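Local coordinates for sensor protein (PDB 3O5Y) that probably phosphorylates a protein histidine from ATP as a two-component sensor kinase, of which this chain is the GAF domain, at residues Thr54-Trp63 and Asn82-Ala90; Leu92-Ile100 and Val111-Trp122. All coordinates share one frame; numbering follows the deposited sequence.

Interaction 1: Thr54-Trp63 and Asn82-Ala90; sequences TIPKEQSLYW and NFYEKQYLA. With ACT (acetate ion), chain C.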
loop_
_atom_site.group_PDB
_atom_site.type_symbol
_atom_site.label_atom_id
_atom_site.label_comp_id
_atom_site.label_asym_id
_atom_site.label_seq_id
_atom_site.Cartn_x
_atom_site.Cartn_y
_atom_site.Cartn_z
ATOM N N THR A 54 -12.014 4.349 6.602
ATOM C CA THR A 54 -12.005 2.913 6.858
ATOM C C THR A 54 -12.229 2.166 5.552
ATOM O O THR A 54 -13.087 2.531 4.757
ATOM C CB THR A 54 -13.063 2.540 7.906
ATOM O OG1 THR A 54 -12.691 3.129 9.156
ATOM C CG2 THR A 54 -13.171 1.019 8.084
ATOM N N ILE A 55 -11.410 1.149 5.320
ATOM C CA ILE A 55 -11.563 0.272 4.171
ATOM C C ILE A 55 -12.374 -0.946 4.619
ATOM O O ILE A 55 -11.940 -1.688 5.507
ATOM C CB ILE A 55 -10.190 -0.171 3.624
ATOM C CG1 ILE A 55 -9.272 1.044 3.414
ATOM C CG2 ILE A 55 -10.350 -1.061 2.379
ATOM C CD1 ILE A 55 -9.759 2.107 2.392
ATOM N N PRO A 56 -13.578 -1.124 4.038
ATOM C CA PRO A 56 -14.423 -2.274 4.342
ATOM C C PRO A 56 -13.820 -3.520 3.734
ATOM O O PRO A 56 -13.085 -3.429 2.745
ATOM C CB PRO A 56 -15.741 -1.939 3.628
ATOM C CG PRO A 56 -15.352 -1.003 2.537
ATOM C CD PRO A 56 -14.243 -0.185 3.113
ATOM N N LYS A 57 -14.137 -4.669 4.319
ATOM C CA LYS A 57 -13.615 -5.940 3.860
ATOM C C LYS A 57 -14.229 -6.385 2.542
ATOM O O LYS A 57 -13.525 -6.916 1.679
ATOM C CB LYS A 57 -13.809 -7.028 4.926
ATOM C CG LYS A 57 -12.980 -6.794 6.189
ATOM C CD LYS A 57 -12.883 -8.036 7.058
ATOM C CE LYS A 57 -12.316 -7.660 8.426
ATOM N NZ LYS A 57 -11.932 -8.822 9.285
ATOM N N GLU A 58 -15.532 -6.180 2.372
ATOM C CA GLU A 58 -16.210 -6.708 1.191
ATOM C C GLU A 58 -15.607 -6.148 -0.107
ATOM O O GLU A 58 -15.465 -4.936 -0.270
ATOM C CB GLU A 58 -17.718 -6.455 1.261
ATOM C CG GLU A 58 -18.540 -7.235 0.236
ATOM C CD GLU A 58 -18.645 -8.733 0.533
ATOM O OE1 GLU A 58 -18.880 -9.536 -0.406
ATOM O OE2 GLU A 58 -18.488 -9.116 1.706
ATOM N N GLN A 59 -15.239 -7.053 -1.008
ATOM C CA GLN A 59 -14.701 -6.708 -2.320
ATOM C C GLN A 59 -13.415 -5.892 -2.237
ATOM O O GLN A 59 -13.069 -5.183 -3.191
ATOM C CB GLN A 59 -15.750 -5.956 -3.143
ATOM C CG GLN A 59 -16.791 -6.860 -3.784
ATOM C CD GLN A 59 -17.854 -6.092 -4.563
ATOM O OE1 GLN A 59 -17.597 -5.010 -5.128
ATOM N NE2 GLN A 59 -19.061 -6.652 -4.604
ATOM N N SER A 60 -12.700 -5.996 -1.116
ATOM C CA SER A 60 -11.514 -5.161 -0.905
ATOM C C SER A 60 -10.195 -5.823 -1.326
ATOM O O SER A 60 -9.823 -6.882 -0.804
ATOM C CB SER A 60 -11.424 -4.698 0.544
ATOM O OG SER A 60 -10.120 -4.203 0.820
ATOM N N LEU A 61 -9.482 -5.186 -2.256
ATOM C CA LEU A 61 -8.188 -5.711 -2.717
ATOM C C LEU A 61 -7.195 -5.703 -1.549
ATOM O O LEU A 61 -6.471 -6.682 -1.337
ATOM C CB LEU A 61 -7.628 -4.872 -3.866
ATOM C CG LEU A 61 -6.772 -5.532 -4.960
ATOM C CD1 LEU A 61 -5.913 -4.507 -5.677
ATOM C CD2 LEU A 61 -5.896 -6.593 -4.432
ATOM N N TYR A 62 -7.179 -4.605 -0.793
ATOM C CA TYR A 62 -6.260 -4.473 0.335
ATOM C C TYR A 62 -6.484 -5.568 1.407
ATOM O O TYR A 62 -5.523 -6.179 1.880
ATOM C CB TYR A 62 -6.326 -3.069 0.956
ATOM C CG TYR A 62 -5.950 -1.902 0.037
ATOM C CD1 TYR A 62 -6.178 -0.579 0.436
ATOM C CD2 TYR A 62 -5.397 -2.118 -1.221
ATOM C CE1 TYR A 62 -5.835 0.489 -0.380
ATOM C CE2 TYR A 62 -5.052 -1.054 -2.052
ATOM C CZ TYR A 62 -5.257 0.249 -1.621
ATOM O OH TYR A 62 -4.923 1.307 -2.441
ATOM N N TRP A 63 -7.739 -5.830 1.774
ATOM C CA TRP A 63 -8.029 -6.906 2.728
ATOM C C TRP A 63 -7.709 -8.277 2.164
ATOM O O TRP A 63 -7.346 -9.197 2.903
ATOM C CB TRP A 63 -9.484 -6.872 3.171
ATOM C CG TRP A 63 -9.696 -5.983 4.320
ATOM C CD1 TRP A 63 -10.250 -4.753 4.297
ATOM C CD2 TRP A 63 -9.312 -6.230 5.673
ATOM N NE1 TRP A 63 -10.283 -4.214 5.561
ATOM C CE2 TRP A 63 -9.707 -5.100 6.428
ATOM C CE3 TRP A 63 -8.694 -7.309 6.331
ATOM C CZ2 TRP A 63 -9.508 -5.009 7.811
ATOM C CZ3 TRP A 63 -8.487 -7.218 7.695
ATOM C CH2 TRP A 63 -8.897 -6.070 8.425
ATOM N N ASN A 82 -13.633 -5.426 -10.799
ATOM C CA ASN A 82 -13.884 -4.346 -9.858
ATOM C C ASN A 82 -13.521 -4.775 -8.433
ATOM O O ASN A 82 -13.536 -5.966 -8.093
ATOM C CB ASN A 82 -15.345 -3.856 -9.935
ATOM C CG ASN A 82 -15.574 -2.518 -9.179
ATOM O OD1 ASN A 82 -14.786 -1.562 -9.319
ATOM N ND2 ASN A 82 -16.657 -2.455 -8.376
ATOM N N PHE A 83 -13.156 -3.789 -7.625
ATOM C CA PHE A 83 -12.892 -3.983 -6.210
ATOM C C PHE A 83 -13.108 -2.647 -5.528
ATOM O O PHE A 83 -13.178 -1.608 -6.194
ATOM C CB PHE A 83 -11.480 -4.561 -5.951
ATOM C CG PHE A 83 -10.374 -3.888 -6.738
ATOM C CD1 PHE A 83 -9.636 -2.845 -6.178
ATOM C CD2 PHE A 83 -10.056 -4.321 -8.035
ATOM C CE1 PHE A 83 -8.605 -2.243 -6.902
ATOM C CE2 PHE A 83 -9.036 -3.724 -8.770
ATOM C CZ PHE A 83 -8.314 -2.678 -8.208
ATOM N N TYR A 84 -13.245 -2.663 -4.210
ATOM C CA TYR A 84 -13.649 -1.467 -3.499
ATOM C C TYR A 84 -12.709 -0.306 -3.772
ATOM O O TYR A 84 -13.159 0.821 -3.952
ATOM C CB TYR A 84 -13.764 -1.718 -1.996
ATOM C CG TYR A 84 -14.004 -0.453 -1.232
ATOM C CD1 TYR A 84 -12.951 0.235 -0.626
ATOM C CD2 TYR A 84 -15.277 0.089 -1.156
ATOM C CE1 TYR A 84 -13.179 1.436 0.060
ATOM C CE2 TYR A 84 -15.518 1.264 -0.480
ATOM C CZ TYR A 84 -14.472 1.936 0.130
ATOM O OH TYR A 84 -14.739 3.111 0.797
ATOM N N GLU A 85 -11.409 -0.569 -3.813
ATOM C CA GLU A 85 -10.435 0.521 -3.928
ATOM C C GLU A 85 -10.319 1.099 -5.339
ATOM O O GLU A 85 -9.781 2.195 -5.523
ATOM C CB GLU A 85 -9.061 0.059 -3.442
ATOM C CG GLU A 85 -9.029 -0.397 -1.995
ATOM C CD GLU A 85 -9.407 -1.855 -1.789
ATOM O OE1 GLU A 85 -10.011 -2.488 -2.691
ATOM O OE2 GLU A 85 -9.115 -2.379 -0.694
ATOM N N LYS A 86 -10.824 0.363 -6.326
ATOM C CA LYS A 86 -10.543 0.649 -7.726
ATOM C C LYS A 86 -10.891 2.070 -8.168
ATOM O O LYS A 86 -10.020 2.793 -8.647
ATOM C CB LYS A 86 -11.206 -0.380 -8.637
ATOM C CG LYS A 86 -10.909 -0.167 -10.105
ATOM C CD LYS A 86 -11.128 -1.431 -10.917
ATOM C CE LYS A 86 -11.200 -1.082 -12.397
ATOM N NZ LYS A 86 -10.731 -2.200 -13.274
ATOM N N GLN A 87 -12.144 2.482 -7.993
ATOM C CA GLN A 87 -12.562 3.812 -8.444
ATOM C C GLN A 87 -11.726 4.908 -7.784
ATOM O O GLN A 87 -11.579 5.986 -8.340
ATOM C CB GLN A 87 -14.051 4.054 -8.170
ATOM C CG GLN A 87 -14.378 4.052 -6.677
ATOM C CD GLN A 87 -15.771 4.548 -6.357
ATOM O OE1 GLN A 87 -16.548 3.845 -5.699
ATOM N NE2 GLN A 87 -16.094 5.761 -6.806
ATOM N N TYR A 88 -11.192 4.634 -6.596
ATOM C CA TYR A 88 -10.477 5.647 -5.817
ATOM C C TYR A 88 -9.031 5.721 -6.261
ATOM O O TYR A 88 -8.365 6.725 -6.051
ATOM C CB TYR A 88 -10.606 5.385 -4.306
ATOM C CG TYR A 88 -12.040 5.445 -3.812
ATOM C CD1 TYR A 88 -12.648 4.329 -3.251
ATOM C CD2 TYR A 88 -12.798 6.613 -3.939
ATOM C CE1 TYR A 88 -13.956 4.366 -2.820
ATOM C CE2 TYR A 88 -14.123 6.662 -3.514
ATOM C CZ TYR A 88 -14.694 5.531 -2.958
ATOM O OH TYR A 88 -16.005 5.560 -2.531
ATOM N N LEU A 89 -8.562 4.648 -6.893
ATOM C CA LEU A 89 -7.249 4.609 -7.501
ATOM C C LEU A 89 -7.289 5.093 -8.944
ATOM O O LEU A 89 -6.438 5.891 -9.344
ATOM C CB LEU A 89 -6.640 3.202 -7.412
ATOM C CG LEU A 89 -6.372 2.585 -6.026
ATOM C CD1 LEU A 89 -5.997 1.099 -6.118
ATOM C CD2 LEU A 89 -5.308 3.366 -5.244
ATOM N N ALA A 90 -8.265 4.629 -9.728
ATOM C CA ALA A 90 -8.352 5.003 -11.150
ATOM C C ALA A 90 -8.436 6.516 -11.326
ATOM O O ALA A 90 -7.896 7.074 -12.293
ATOM C CB ALA A 90 -9.537 4.333 -11.828
HETATM C C ACT C . -6.207 4.505 -1.499
HETATM O O ACT C . -7.315 3.925 -1.728
HETATM O OXT ACT C . -5.166 3.791 -1.377
HETATM C CH3 ACT C . -6.169 5.994 -1.375
HETATM O O HOH W 1 -13.348 4.448 2.757
#

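Interaction 2: Leu92-Ile100 and Val111-Trp122; sequences LDLKSILVI and VLSIGRKQQIDW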
loop_
_atom_site.group_PDB
_atom_site.type_symbol
_atom_site.label_atom_id
_atom_site.label_comp_id
_atom_site.label_asym_id
_atom_site.label_seq_id
_atom_site.Cartn_x
_atom_site.Cartn_y
_atom_site.Cartn_z
ATOM N N LEU A 92 -7.060 8.767 -9.786
ATOM C CA LEU A 92 -5.741 9.380 -9.621
ATOM C C LEU A 92 -4.841 9.104 -10.839
ATOM O O LEU A 92 -3.621 9.273 -10.767
ATOM C CB LEU A 92 -5.089 8.849 -8.339
ATOM C CG LEU A 92 -5.885 9.033 -7.043
ATOM C CD1 LEU A 92 -5.266 8.226 -5.927
ATOM C CD2 LEU A 92 -6.031 10.521 -6.645
ATOM N N ASP A 93 -5.468 8.680 -11.940
ATOM C CA ASP A 93 -4.797 8.273 -13.184
ATOM C C ASP A 93 -3.864 7.066 -13.066
ATOM O O ASP A 93 -2.963 6.921 -13.878
ATOM C CB ASP A 93 -4.026 9.434 -13.835
ATOM C CG ASP A 93 -4.894 10.651 -14.101
ATOM O OD1 ASP A 93 -6.097 10.496 -14.448
ATOM O OD2 ASP A 93 -4.349 11.771 -13.963
ATOM N N LEU A 94 -4.075 6.200 -12.084
ATOM C CA LEU A 94 -3.221 5.044 -11.944
ATOM C C LEU A 94 -3.729 3.934 -12.838
ATOM O O LEU A 94 -4.928 3.798 -13.027
ATOM C CB LEU A 94 -3.162 4.590 -10.489
ATOM C CG LEU A 94 -2.627 5.628 -9.505
ATOM C CD1 LEU A 94 -2.802 5.147 -8.049
ATOM C CD2 LEU A 94 -1.169 5.978 -9.820
ATOM N N LYS A 95 -2.816 3.138 -13.386
ATOM C CA LYS A 95 -3.200 2.062 -14.293
ATOM C C LYS A 95 -2.850 0.684 -13.736
ATOM O O LYS A 95 -3.194 -0.345 -14.317
ATOM C CB LYS A 95 -2.562 2.277 -15.672
ATOM C CG LYS A 95 -3.224 3.403 -16.469
ATOM C CD LYS A 95 -2.882 3.337 -17.971
ATOM C CE LYS A 95 -3.733 4.338 -18.791
ATOM N NZ LYS A 95 -5.213 4.133 -18.604
ATOM N N SER A 96 -2.204 0.680 -12.576
ATOM C CA SER A 96 -1.548 -0.500 -12.043
ATOM C C SER A 96 -1.400 -0.316 -10.543
ATOM O O SER A 96 -1.050 0.762 -10.094
ATOM C CB SER A 96 -0.175 -0.606 -12.697
ATOM O OG SER A 96 0.652 -1.530 -12.038
ATOM N N ILE A 97 -1.670 -1.358 -9.764
ATOM C CA ILE A 97 -1.493 -1.279 -8.322
ATOM C C ILE A 97 -0.781 -2.524 -7.777
ATOM O O ILE A 97 -1.106 -3.664 -8.160
ATOM C CB ILE A 97 -2.840 -0.932 -7.573
ATOM C CG1 ILE A 97 -2.563 -0.374 -6.172
ATOM C CG2 ILE A 97 -3.823 -2.109 -7.538
ATOM C CD1 ILE A 97 -2.143 1.101 -6.172
ATOM N N LEU A 98 0.226 -2.291 -6.935
ATOM C CA LEU A 98 0.913 -3.351 -6.203
ATOM C C LEU A 98 0.580 -3.170 -4.719
ATOM O O LEU A 98 0.759 -2.098 -4.163
ATOM C CB LEU A 98 2.421 -3.261 -6.420
ATOM C CG LEU A 98 3.255 -4.321 -5.702
ATOM C CD1 LEU A 98 2.930 -5.702 -6.284
ATOM C CD2 LEU A 98 4.747 -4.028 -5.781
ATOM N N VAL A 99 0.062 -4.216 -4.103
ATOM C CA VAL A 99 -0.483 -4.160 -2.770
ATOM C C VAL A 99 0.345 -5.125 -1.910
ATOM O O VAL A 99 0.310 -6.342 -2.079
ATOM C CB VAL A 99 -2.005 -4.542 -2.778
ATOM C CG1 VAL A 99 -2.600 -4.382 -1.398
ATOM C CG2 VAL A 99 -2.784 -3.688 -3.780
ATOM N N ILE A 100 1.137 -4.565 -1.016
ATOM C CA ILE A 100 1.949 -5.360 -0.139
ATOM C C ILE A 100 1.360 -5.312 1.255
ATOM O O ILE A 100 1.350 -4.247 1.859
ATOM C CB ILE A 100 3.391 -4.791 -0.071
ATOM C CG1 ILE A 100 3.987 -4.727 -1.481
ATOM C CG2 ILE A 100 4.253 -5.640 0.915
ATOM C CD1 ILE A 100 5.434 -4.228 -1.541
ATOM N N VAL A 111 -1.060 -2.085 5.240
ATOM C CA VAL A 111 -0.948 -2.358 3.817
ATOM C C VAL A 111 -0.145 -1.250 3.163
ATOM O O VAL A 111 -0.279 -0.074 3.534
ATOM C CB VAL A 111 -2.350 -2.512 3.148
ATOM C CG1 VAL A 111 -2.266 -2.473 1.606
ATOM C CG2 VAL A 111 -3.010 -3.804 3.597
ATOM N N LEU A 112 0.724 -1.635 2.224
ATOM C CA LEU A 112 1.387 -0.669 1.339
ATOM C C LEU A 112 0.841 -0.824 -0.079
ATOM O O LEU A 112 0.840 -1.926 -0.641
ATOM C CB LEU A 112 2.900 -0.854 1.359
ATOM C CG LEU A 112 3.741 0.218 0.662
ATOM C CD1 LEU A 112 3.714 1.491 1.489
ATOM C CD2 LEU A 112 5.171 -0.231 0.514
ATOM N N SER A 113 0.392 0.281 -0.652
ATOM C CA SER A 113 -0.233 0.287 -1.959
ATOM C C SER A 113 0.601 1.131 -2.908
ATOM O O SER A 113 0.749 2.338 -2.687
ATOM C CB SER A 113 -1.632 0.895 -1.841
ATOM O OG SER A 113 -2.320 0.766 -3.058
ATOM N N ILE A 114 1.162 0.525 -3.948
ATOM C CA ILE A 114 2.073 1.274 -4.818
ATOM C C ILE A 114 1.510 1.318 -6.229
ATOM O O ILE A 114 1.241 0.270 -6.837
ATOM C CB ILE A 114 3.512 0.700 -4.824
ATOM C CG1 ILE A 114 4.014 0.462 -3.394
ATOM C CG2 ILE A 114 4.468 1.638 -5.574
ATOM C CD1 ILE A 114 5.448 0.071 -3.321
ATOM N N GLY A 115 1.304 2.540 -6.715
ATOM C CA GLY A 115 0.625 2.774 -7.970
ATOM C C GLY A 115 1.574 3.253 -9.039
ATOM O O GLY A 115 2.566 3.944 -8.751
ATOM N N ARG A 116 1.292 2.861 -10.275
ATOM C CA ARG A 116 1.990 3.443 -11.432
ATOM C C ARG A 116 0.971 3.954 -12.421
ATOM O O ARG A 116 -0.086 3.324 -12.630
ATOM C CB ARG A 116 2.909 2.420 -12.112
ATOM C CG ARG A 116 4.128 2.050 -11.309
ATOM C CD ARG A 116 4.905 0.914 -11.941
ATOM N NE ARG A 116 6.249 0.822 -11.359
ATOM C CZ ARG A 116 7.112 -0.153 -11.621
ATOM N NH1 ARG A 116 6.768 -1.133 -12.462
ATOM N NH2 ARG A 116 8.314 -0.159 -11.043
ATOM N N LYS A 117 1.281 5.104 -13.018
ATOM C CA LYS A 117 0.430 5.707 -14.054
ATOM C C LYS A 117 0.586 4.992 -15.385
ATOM O O LYS A 117 -0.365 4.886 -16.141
ATOM C CB LYS A 117 0.684 7.216 -14.185
ATOM C CG LYS A 117 0.366 7.929 -12.890
ATOM C CD LYS A 117 0.519 9.450 -12.931
ATOM C CE LYS A 117 -0.003 10.052 -11.588
ATOM N NZ LYS A 117 -0.282 11.525 -11.667
ATOM N N GLN A 118 1.776 4.483 -15.656
ATOM C CA GLN A 118 2.028 3.720 -16.869
ATOM C C GLN A 118 2.115 2.243 -16.496
ATOM O O GLN A 118 2.608 1.888 -15.418
ATOM C CB GLN A 118 3.311 4.174 -17.553
ATOM C CG GLN A 118 3.213 5.556 -18.171
ATOM C CD GLN A 118 4.492 5.990 -18.872
ATOM O OE1 GLN A 118 4.561 6.001 -20.104
ATOM N NE2 GLN A 118 5.514 6.336 -18.092
ATOM N N GLN A 119 1.604 1.385 -17.367
ATOM C CA GLN A 119 1.562 -0.025 -17.057
ATOM C C GLN A 119 2.870 -0.707 -17.395
ATOM O O GLN A 119 2.998 -1.362 -18.430
ATOM C CB GLN A 119 0.390 -0.704 -17.759
ATOM C CG GLN A 119 -0.851 -0.777 -16.902
ATOM C CD GLN A 119 -1.473 -2.161 -16.888
ATOM O OE1 GLN A 119 -0.873 -3.138 -16.396
ATOM N NE2 GLN A 119 -2.690 -2.256 -17.421
ATOM N N ILE A 120 3.830 -0.563 -16.486
ATOM C CA ILE A 120 5.171 -1.106 -16.644
ATOM C C ILE A 120 5.324 -2.218 -15.615
ATOM O O ILE A 120 5.080 -2.006 -14.436
ATOM C CB ILE A 120 6.230 0.031 -16.474
ATOM C CG1 ILE A 120 6.119 1.023 -17.646
ATOM C CG2 ILE A 120 7.648 -0.528 -16.348
ATOM C CD1 ILE A 120 6.660 2.396 -17.359
ATOM N N ASP A 121 5.694 -3.411 -16.059
ATOM C CA ASP A 121 5.834 -4.557 -15.166
ATOM C C ASP A 121 6.765 -4.293 -13.986
ATOM O O ASP A 121 7.745 -3.558 -14.089
ATOM C CB ASP A 121 6.391 -5.764 -15.918
ATOM C CG ASP A 121 5.501 -6.217 -17.058
ATOM O OD1 ASP A 121 4.278 -5.996 -17.003
ATOM O OD2 ASP A 121 6.038 -6.817 -18.006
ATOM N N TRP A 122 6.441 -4.917 -12.864
ATOM C CA TRP A 122 7.312 -4.933 -11.721
ATOM C C TRP A 122 8.382 -5.993 -11.942
ATOM O O TRP A 122 8.064 -7.143 -12.214
ATOM C CB TRP A 122 6.476 -5.228 -10.476
ATOM C CG TRP A 122 5.741 -3.999 -10.026
ATOM C CD1 TRP A 122 4.456 -3.662 -10.306
ATOM C CD2 TRP A 122 6.279 -2.921 -9.246
ATOM N NE1 TRP A 122 4.146 -2.443 -9.741
ATOM C CE2 TRP A 122 5.249 -1.970 -9.081
ATOM C CE3 TRP A 122 7.529 -2.672 -8.667
ATOM C CZ2 TRP A 122 5.429 -0.789 -8.362
ATOM C CZ3 TRP A 122 7.707 -1.496 -7.963
ATOM C CH2 TRP A 122 6.655 -0.572 -7.810
HETATM O O HOH W 2 1.983 -0.492 -9.672
#

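Interaction 1: Thr54-Trp63 and Asn82-Ala90
In this GAF domain the N-terminal end of helix 61-68 closes onto the turn before helix 86-90, and the junction is made by the carboxylate of E85, which meets the first turn of the helix with both oxygens. OE1 of E85 takes the backbone N of L61 at 2.8 Å. OE2 of E85 is held twice: OG of S60 donates to it at 2.6 Å from the syn side, and N of Y62 reaches it at 3.0 Å from above the carboxylate plane. S60 is the N-cap residue, and its OG also accepts from W63 N, so one hydroxyl ties the helix start to itself and to the glutamate. Three donors leave the carboxylate little room to turn, and the helix end would probably favour its charged form. A bend in the E85 chain at chi2 (86°) brings the carboxylate back to the helix while CG lies over the centre of one face of the Y62 ring.

Next to it, N of Y84 donates to O of Q59 (2.7 Å), joining the two backbones within the type II turn K57-S60. F83 is sandwiched: CD1 of L61 comes over one face of its ring, offset toward the rim, and CB of K86 covers the opposite face. On the more exposed side, the CG-CD edge of the P56 ring sits over one face of the Y84 ring, CG 3.7 Å from the centroid and almost on the normal, a CH-pi contact. With chi1 at 173°, the Y84 side chain extends away from its own N, and this carries the ring out to the proline; I55 CG2 approaches it obliquely. Beyond the ring, a single water links the Y84 phenol to the T54 carbonyl: it lies 2.8 Å from OH of Y84 and donates to O of T54.

Interaction 2: Leu92-Ile100 and Val111-Trp122
L98 and I114 form a hydrogen-bonded antiparallel pair, with N of L98 on O of I114 at 2.8 Å and N of I114 on O of L98 at 2.7 Å. I100 and L112 repeat the pattern one step along. V99-S113 falls between these two, and I97-G115 on the far side of L98-I114; both non-hydrogen-bonded pairs come close through CA-H...O contacts. This is the tight part. CG1 of V99 and CG1 of V111 meet at 3.6 Å on the sheet face that L61 and Y62 pack against, whereas L98, I100 and L112 project from the other face onto helix 124-142, and I114, on the same face, meets F23.

On that second face W122 folds back over the strands. CD2 of L98 sits over its six-membered ring, 4.0 Å from the centroid, while the guanidinium of R116 lies flat on the opposite face; NH1 of R116 is steadied in its own plane by O of I120 (2.7 Å). NE1 of W122 points along its ring plane to a water, 2.9 Å away, that donates to I114 O and is also hydrogen-bonded to S96 OG. An alanine in place of W122 would probably leave the R116 guanidinium without its flat support, uncover L98 CD2 and deprive the water of its indole donor.

Toward the other end the contact loosens and reaches solvent. N of K95 bonds O of R116 at 2.8 Å, nearly straight (172°), while N of R116 donates to O of S96, a longer 3.2 Å. The exposed chains of K95, K117 and Q119 mainly brush backbone. With K95 and S96 both opposite R116, this is a classic beta bulge at the open end of the hairpin of strands 96-103 and 108-116, in the antiparallel sheet of the GAF fold.

In the fold
Interaction 1 lies against one face of the sheet to which interaction 2 contributes two neighbouring strands; their centres are 14 Å apart. Y62 is the main bridge: its OH is 2.7 Å from OG of S113, a probable hydrogen bond, and its CD2 packs on CG1 of V99 at 3.6 Å. CD1 of L61 similarly meets CG2 of I97 at 3.7 Å. The same Y62 hydroxyl donates to an acetate at 2.7 Å (to OXT), probably from the crystallisation liquor, which S27 and R25 also bind. The anion thus sits where both contacts meet, consistent with a small pocket on the face where GAF domains commonly hold ligands.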